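Local structure of ABC transporter substrate binding protein (Ribose) (Agrobacterium vitis, 5DKV) at residues L155-K160 with P190-L195; K162-N167 with P219-V224. The protein probably serves as the periplasmic sugar-binding component of an ABC transporter, and is seen here holding alpha-D-tagatopyranose. All blocks are in the same frame, centred on the assembly; numbering follows the deposited sequence.

Interaction 1. Residues L155-K160 with P190-L195; sequences LAIGDK and PGITVL
I192 reaches across from strand 192-199 to the turn that follows helix 142-156, and its longer branch carries the side-chain packing. From CB the branch runs through CG1, which sits beside the backbone N and anti to the carbonyl carbon (chi1 -67°). There CG1 lies over the D159-K160 link, 3.8 Å from D159 C and equally near K160 CA. The chain stays extended (chi2 179°), and its end methyl passes between two neighbours: I192 CD1 is 3.8 Å from I157 CD1 and 3.9 Å from D159 OD1. I157 meets it at an oblique angle, also by its CD1 methyl, whereas D159 OD1 is also hydrogen-bonded to H189 ND1, so the methyl borders an oxygen already held. The turn is a Schellman motif: G158, with positive phi, is the C-prime residue, and its N bonds to L155 O while D159 N returns to A154 O. This helix end redirects the chain into strand 161-167 of the periplasmic-binding-protein fold, so D159 and K160 come alongside G191. A water links D159 to G191, donating to D159 O (2.8 Å) and accepting from G191 N (2.8 Å). K160 CA approaches G191 O at 3.4 Å in a bent CH...O contact (130° at H), and K160 CB lies near the same oxygen.

Interaction 2. Residues K162-N167 with P219-V224; sequences KVYVSN and PDLAGV
K162 and D220 form a salt bridge between strand 161-167 and the loop that leads into strand 223-226. The lysine chain, extended beyond CG, brings NZ to the syn lone pair of D220 OD1 at 2.7 Å, with a weak second bond to D220 OD2; N218 OD1 is a further partner of NZ. At the other end of the residue, K162 O accepts two backbone bonds in its carbonyl plane, from A222 N at 2.9 Å and, longer, from G223 N at 3.3 Å. A water accepts from K162 N and donates to D220 O. Strands 161-167 and 223-226 run parallel here, as in the Rossmann-like lobes of periplasmic binding proteins, with helix 204-217 packed on the Y164 side. Y164 N to G223 O is a weak bond, while V163 CA-H approaches the same oxygen (CA to O 3.1 Å). Farther in, the side chains of Y164 and V224 run side by side, pointing the same way. V224 CG2, turned away from its own backbone N while CG1 takes the chi1 of 56°, makes a CH-pi contact over one ring face, 3.8 Å from the centroid and offset toward the rim. L221 CD1 comes to the ring edge, 4.1 Å from Y164 CD1, and S166 CB also borders V224 CG2.

Interaction 1 lies at the surface and interaction 2 is largely buried, yet their centres are about 9 Å apart and both involve strand 161-167 or the turn leading into it. That strand lies between 192-199, the outermost strand on this side of the sheet, and 223-226. Backbone bonds of V163 to T193 and L195 tie the two contacts together, and I157 packs against both V163 and A222. Both contacts include CH...O approaches and a bridging water, but 155-160 and 190-195 share no direct polar bond, whereas 162-167 meets 219-224 through direct backbone bonds, an ion pair at the outer end and a tyrosine ring packed against aliphatic side chains within.

Interaction 1. Residues L155-K160 with P190-L195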
ATOM      1  N   LEU A 155      -3.025 -21.798   4.673  1.00 14.49           N
ATOM      2  CA  LEU A 155      -3.963 -22.681   3.971  1.00 19.22           C
ATOM      3  C   LEU A 155      -3.289 -23.313   2.758  1.00 13.65           C
ATOM      4  O   LEU A 155      -3.399 -24.526   2.505  1.00 16.90           O
ATOM      5  CB  LEU A 155      -5.210 -21.899   3.539  1.00 19.25           C
ATOM      6  CG  LEU A 155      -6.305 -22.667   2.813  1.00 28.43           C
ATOM      7  CD1 LEU A 155      -6.954 -23.648   3.765  1.00 34.92           C
ATOM      8  CD2 LEU A 155      -7.332 -21.685   2.254  1.00 28.13           C
ATOM      9  N   ALA A 156      -2.574 -22.486   2.011  1.00 13.17           N
ATOM     10  CA  ALA A 156      -1.963 -22.919   0.765  1.00 16.77           C
ATOM     11  C   ALA A 156      -0.907 -24.008   0.996  1.00 16.87           C
ATOM     12  O   ALA A 156      -0.779 -24.916   0.170  1.00 14.93           O
ATOM     13  CB  ALA A 156      -1.350 -21.735   0.050  1.00 17.51           C
ATOM     14  N   ILE A 157      -0.189 -23.936   2.120  1.00 11.63           N
ATOM     15  CA  ILE A 157       0.897 -24.884   2.404  1.00 12.06           C
ATOM     16  C   ILE A 157       0.449 -26.021   3.332  1.00 20.04           C
ATOM     17  O   ILE A 157       1.263 -26.831   3.767  1.00 17.84           O
ATOM     18  CB  ILE A 157       2.138 -24.174   3.009  1.00 11.41           C
ATOM     19  CG1 ILE A 157       1.861 -23.633   4.422  1.00 15.50           C
ATOM     20  CG2 ILE A 157       2.629 -23.087   2.045  1.00 18.25           C
ATOM     21  CD1 ILE A 157       3.075 -22.942   5.065  1.00 13.53           C
ATOM     22  N   GLY A 158      -0.849 -26.102   3.611  1.00 19.35           N
ATOM     23  CA  GLY A 158      -1.365 -27.200   4.420  1.00 20.21           C
ATOM     24  C   GLY A 158      -0.938 -27.091   5.870  1.00 18.74           C
ATOM     25  O   GLY A 158      -0.783 -28.089   6.572  1.00 17.66           O
ATOM     26  N   ASP A 159      -0.719 -25.857   6.302  1.00 14.11           N
ATOM     27  CA  ASP A 159      -0.498 -25.528   7.700  1.00 13.60           C
ATOM     28  C   ASP A 159       0.797 -26.095   8.276  1.00 14.68           C
ATOM     29  O   ASP A 159       0.932 -26.252   9.479  1.00 17.85           O
ATOM     30  CB  ASP A 159      -1.703 -25.980   8.542  1.00 16.53           C
ATOM     31  CG  ASP A 159      -1.928 -25.087   9.757  1.00 23.12           C
ATOM     32  OD1 ASP A 159      -1.328 -23.999   9.792  1.00 23.01           O
ATOM     33  OD2 ASP A 159      -2.695 -25.459  10.671  1.00 23.88           O
ATOM     34  N   LYS A 160       1.781 -26.324   7.415  1.00 15.27           N
ATOM     35  CA  LYS A 160       3.125 -26.684   7.877  1.00 14.45           C
ATOM     36  C   LYS A 160       4.170 -26.299   6.844  1.00 16.82           C
ATOM     37  O   LYS A 160       3.879 -26.210   5.644  1.00 19.93           O
ATOM     38  CB  LYS A 160       3.227 -28.180   8.175  1.00 22.50           C
ATOM     39  CG  LYS A 160       2.894 -29.050   6.987  1.00 23.28           C
ATOM     40  CD  LYS A 160       2.935 -30.534   7.344  1.00 36.21           C
ATOM     41  CE  LYS A 160       2.702 -31.398   6.112  1.00 51.33           C
ATOM     42  NZ  LYS A 160       3.001 -32.842   6.355  1.00 64.20           N
ATOM     43  N   PRO A 190       2.012 -23.821  14.877  1.00 18.24           N
ATOM     44  CA  PRO A 190       3.285 -24.395  15.337  1.00 22.18           C
ATOM     45  C   PRO A 190       4.056 -25.206  14.290  1.00 21.44           C
ATOM     46  O   PRO A 190       5.270 -25.394  14.452  1.00 20.84           O
ATOM     47  CB  PRO A 190       2.857 -25.290  16.505  1.00 24.80           C
ATOM     48  CG  PRO A 190       1.423 -25.598  16.250  1.00 26.90           C
ATOM     49  CD  PRO A 190       0.865 -24.353  15.635  1.00 19.31           C
ATOM     50  N   GLY A 191       3.381 -25.681  13.251  1.00 17.70           N
ATOM     51  CA  GLY A 191       4.041 -26.471  12.222  1.00 19.96           C
ATOM     52  C   GLY A 191       4.739 -25.612  11.179  1.00 16.85           C
ATOM     53  O   GLY A 191       5.459 -26.117  10.325  1.00 17.55           O
ATOM     54  N   ILE A 192       4.527 -24.300  11.254  1.00 15.11           N
ATOM     55  CA  ILE A 192       5.109 -23.378  10.276  1.00 12.83           C
ATOM     56  C   ILE A 192       6.340 -22.688  10.841  1.00 12.78           C
ATOM     57  O   ILE A 192       6.344 -22.205  11.973  1.00 18.48           O
ATOM     58  CB  ILE A 192       4.052 -22.336   9.825  1.00 12.35           C
ATOM     59  CG1 ILE A 192       2.956 -23.047   9.028  1.00 14.80           C
ATOM     60  CG2 ILE A 192       4.688 -21.225   8.960  1.00 15.12           C
ATOM     61  CD1 ILE A 192       1.825 -22.136   8.537  1.00 15.85           C
ATOM     62  N   THR A 193       7.389 -22.664  10.038  1.00 14.48           N
ATOM     63  CA  THR A 193       8.627 -21.985  10.376  1.00 18.88           C
ATOM     64  C   THR A 193       8.736 -20.713   9.555  1.00 15.69           C
ATOM     65  O   THR A 193       8.669 -20.765   8.329  1.00 15.76           O
ATOM     66  CB  THR A 193       9.851 -22.876  10.089  1.00 17.62           C
ATOM     67  OG1 THR A 193       9.748 -24.101  10.828  1.00 20.44           O
ATOM     68  CG2 THR A 193      11.158 -22.170  10.466  1.00 27.35           C
ATOM     69  N   VAL A 194       8.901 -19.578  10.225  1.00 15.39           N
ATOM     70  CA  VAL A 194       9.090 -18.322   9.519  1.00 13.15           C
ATOM     71  C   VAL A 194      10.573 -18.006   9.466  1.00 15.62           C
ATOM     72  O   VAL A 194      11.203 -17.701  10.487  1.00 16.65           O
ATOM     73  CB  VAL A 194       8.318 -17.163  10.189  1.00 15.47           C
ATOM     74  CG1 VAL A 194       8.485 -15.878   9.405  1.00 15.13           C
ATOM     75  CG2 VAL A 194       6.838 -17.504  10.282  1.00 19.17           C
ATOM     76  N   LEU A 195      11.127 -18.083   8.259  1.00 13.23           N
ATOM     77  CA  LEU A 195      12.531 -17.776   8.032  1.00 13.89           C
ATOM     78  C   LEU A 195      12.731 -16.251   8.023  1.00 13.45           C
ATOM     79  O   LEU A 195      11.761 -15.489   8.055  1.00 16.02           O
ATOM     80  CB  LEU A 195      13.008 -18.385   6.715  1.00 14.19           C
ATOM     81  CG  LEU A 195      12.795 -19.897   6.539  1.00 11.88           C
ATOM     82  CD1 LEU A 195      13.262 -20.345   5.148  1.00 16.61           C
ATOM     83  CD2 LEU A 195      13.515 -20.682   7.597  1.00 20.24           C
TER
HETATM   84  O   HOH W   1       0.772 -25.374  12.146  1.00 20.75           O

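Interaction 2. Residues K162-N167 with P219-V224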
ATOM      1  N   LYS A 162       8.252 -24.344   5.817  1.00 16.11           N
ATOM      2  CA  LYS A 162       9.050 -23.127   5.884  1.00 12.16           C
ATOM      3  C   LYS A 162       8.509 -22.033   4.966  1.00 14.67           C
ATOM      4  O   LYS A 162       8.258 -22.270   3.789  1.00 12.70           O
ATOM      5  CB  LYS A 162      10.507 -23.386   5.484  1.00 12.85           C
ATOM      6  CG  LYS A 162      11.355 -24.312   6.401  1.00 18.38           C
ATOM      7  CD  LYS A 162      12.597 -24.788   5.570  1.00 26.73           C
ATOM      8  CE  LYS A 162      13.739 -25.509   6.316  1.00 39.57           C
ATOM      9  NZ  LYS A 162      14.957 -25.747   5.384  1.00 26.31           N
ATOM     10  N   VAL A 163       8.399 -20.826   5.498  1.00 10.35           N
ATOM     11  CA  VAL A 163       7.965 -19.658   4.711  1.00 11.36           C
ATOM     12  C   VAL A 163       8.838 -18.464   5.071  1.00 13.36           C
ATOM     13  O   VAL A 163       9.585 -18.509   6.036  1.00 12.83           O
ATOM     14  CB  VAL A 163       6.469 -19.270   4.971  1.00 12.08           C
ATOM     15  CG1 VAL A 163       5.552 -20.430   4.681  1.00 12.72           C
ATOM     16  CG2 VAL A 163       6.272 -18.804   6.409  1.00 11.52           C
ATOM     17  N   TYR A 164       8.727 -17.386   4.301  1.00 11.72           N
ATOM     18  CA  TYR A 164       9.336 -16.128   4.688  1.00 10.26           C
ATOM     19  C   TYR A 164       8.563 -14.982   4.064  1.00 10.31           C
ATOM     20  O   TYR A 164       7.797 -15.178   3.122  1.00  8.78           O
ATOM     21  CB  TYR A 164      10.814 -16.064   4.277  1.00 13.25           C
ATOM     22  CG  TYR A 164      11.053 -15.853   2.798  1.00  9.76           C
ATOM     23  CD1 TYR A 164      11.021 -16.906   1.920  1.00  9.91           C
ATOM     24  CD2 TYR A 164      11.306 -14.585   2.292  1.00 10.61           C
ATOM     25  CE1 TYR A 164      11.239 -16.722   0.575  1.00 13.18           C
ATOM     26  CE2 TYR A 164      11.536 -14.389   0.936  1.00 11.43           C
ATOM     27  CZ  TYR A 164      11.492 -15.466   0.083  1.00 13.45           C
ATOM     28  OH  TYR A 164      11.695 -15.318  -1.281  1.00 14.31           O
ATOM     29  N   VAL A 165       8.777 -13.793   4.617  1.00  8.62           N
ATOM     30  CA  VAL A 165       8.215 -12.565   4.102  1.00  8.65           C
ATOM     31  C   VAL A 165       9.239 -11.863   3.194  1.00 12.60           C
ATOM     32  O   VAL A 165      10.394 -11.619   3.587  1.00 11.68           O
ATOM     33  CB  VAL A 165       7.821 -11.604   5.235  1.00 10.82           C
ATOM     34  CG1 VAL A 165       7.207 -10.298   4.660  1.00 12.06           C
ATOM     35  CG2 VAL A 165       6.851 -12.274   6.238  1.00 12.34           C
ATOM     36  N   SER A 166       8.801 -11.556   1.983  1.00  8.52           N
ATOM     37  CA  SER A 166       9.541 -10.725   1.072  1.00  8.74           C
ATOM     38  C   SER A 166       8.991  -9.323   1.280  1.00 10.93           C
ATOM     39  O   SER A 166       7.802  -9.095   1.094  1.00 10.92           O
ATOM     40  CB  SER A 166       9.362 -11.221  -0.373  1.00  9.06           C
ATOM     41  OG  SER A 166       9.882 -10.331  -1.330  1.00  9.80           O
ATOM     42  N   ASN A 167       9.839  -8.407   1.728  1.00  9.06           N
ATOM     43  CA  ASN A 167       9.398  -7.071   2.098  1.00  8.74           C
ATOM     44  C   ASN A 167      10.290  -5.984   1.534  1.00 13.25           C
ATOM     45  O   ASN A 167      11.316  -6.262   0.894  1.00 12.62           O
ATOM     46  CB  ASN A 167       9.336  -6.961   3.620  1.00  9.29           C
ATOM     47  CG  ASN A 167       8.265  -6.025   4.098  1.00 10.71           C
ATOM     48  OD1 ASN A 167       7.697  -5.257   3.324  1.00 11.86           O
ATOM     49  ND2 ASN A 167       7.966  -6.098   5.381  1.00 12.93           N
ATOM     50  N   PRO A 219      15.737 -26.237  -0.048  1.00 14.13           N
ATOM     51  CA  PRO A 219      14.999 -26.928  -1.115  1.00 11.08           C
ATOM     52  C   PRO A 219      13.602 -27.337  -0.690  1.00 11.94           C
ATOM     53  O   PRO A 219      12.778 -27.586  -1.559  1.00 18.15           O
ATOM     54  CB  PRO A 219      15.863 -28.159  -1.427  1.00 18.18           C
ATOM     55  CG  PRO A 219      16.940 -28.182  -0.415  1.00 27.47           C
ATOM     56  CD  PRO A 219      17.071 -26.822   0.161  1.00 19.51           C
ATOM     57  N   ASP A 220      13.340 -27.361   0.614  1.00 13.60           N
ATOM     58  CA  ASP A 220      12.029 -27.720   1.139  1.00 15.89           C
ATOM     59  C   ASP A 220      11.124 -26.492   1.396  1.00 16.68           C
ATOM     60  O   ASP A 220      10.070 -26.635   2.016  1.00 15.18           O
ATOM     61  CB  ASP A 220      12.189 -28.541   2.434  1.00 20.75           C
ATOM     62  CG  ASP A 220      13.025 -27.823   3.511  1.00 24.44           C
ATOM     63  OD1 ASP A 220      13.733 -26.841   3.203  1.00 18.22           O
ATOM     64  OD2 ASP A 220      12.990 -28.260   4.681  1.00 22.37           O
ATOM     65  N   LEU A 221      11.552 -25.313   0.937  1.00 13.85           N
ATOM     66  CA  LEU A 221      10.775 -24.075   1.103  1.00 13.72           C
ATOM     67  C   LEU A 221       9.343 -24.298   0.636  1.00 13.50           C
ATOM     68  O   LEU A 221       9.112 -24.776  -0.470  1.00 14.13           O
ATOM     69  CB  LEU A 221      11.409 -22.922   0.329  1.00  9.58           C
ATOM     70  CG  LEU A 221      10.667 -21.576   0.399  1.00 13.31           C
ATOM     71  CD1 LEU A 221      10.771 -20.958   1.799  1.00 15.52           C
ATOM     72  CD2 LEU A 221      11.155 -20.595  -0.651  1.00 13.93           C
ATOM     73  N   ALA A 222       8.381 -23.962   1.495  1.00 11.85           N
ATOM     74  CA  ALA A 222       6.977 -24.185   1.204  1.00 13.49           C
ATOM     75  C   ALA A 222       6.246 -22.972   0.622  1.00 12.61           C
ATOM     76  O   ALA A 222       5.359 -23.146  -0.204  1.00 11.63           O
ATOM     77  CB  ALA A 222       6.266 -24.656   2.487  1.00 15.04           C
ATOM     78  N   GLY A 223       6.591 -21.761   1.044  1.00 11.35           N
ATOM     79  CA  GLY A 223       5.892 -20.591   0.531  1.00  9.81           C
ATOM     80  C   GLY A 223       6.533 -19.268   0.884  1.00  8.14           C
ATOM     81  O   GLY A 223       7.506 -19.199   1.638  1.00 11.64           O
ATOM     82  N   VAL A 224       5.977 -18.205   0.306  1.00  8.67           N
ATOM     83  CA  VAL A 224       6.486 -16.855   0.485  1.00  7.56           C
ATOM     84  C   VAL A 224       5.329 -15.887   0.435  1.00 12.88           C
ATOM     85  O   VAL A 224       4.388 -16.072  -0.334  1.00 12.03           O
ATOM     86  CB  VAL A 224       7.531 -16.514  -0.590  1.00  8.53           C
ATOM     87  CG1 VAL A 224       6.966 -16.702  -1.962  1.00 16.21           C
ATOM     88  CG2 VAL A 224       8.060 -15.105  -0.438  1.00 11.69           C
TER
HETATM   89  O   HOH W   2       8.973 -26.760   4.419  1.00 16.82           O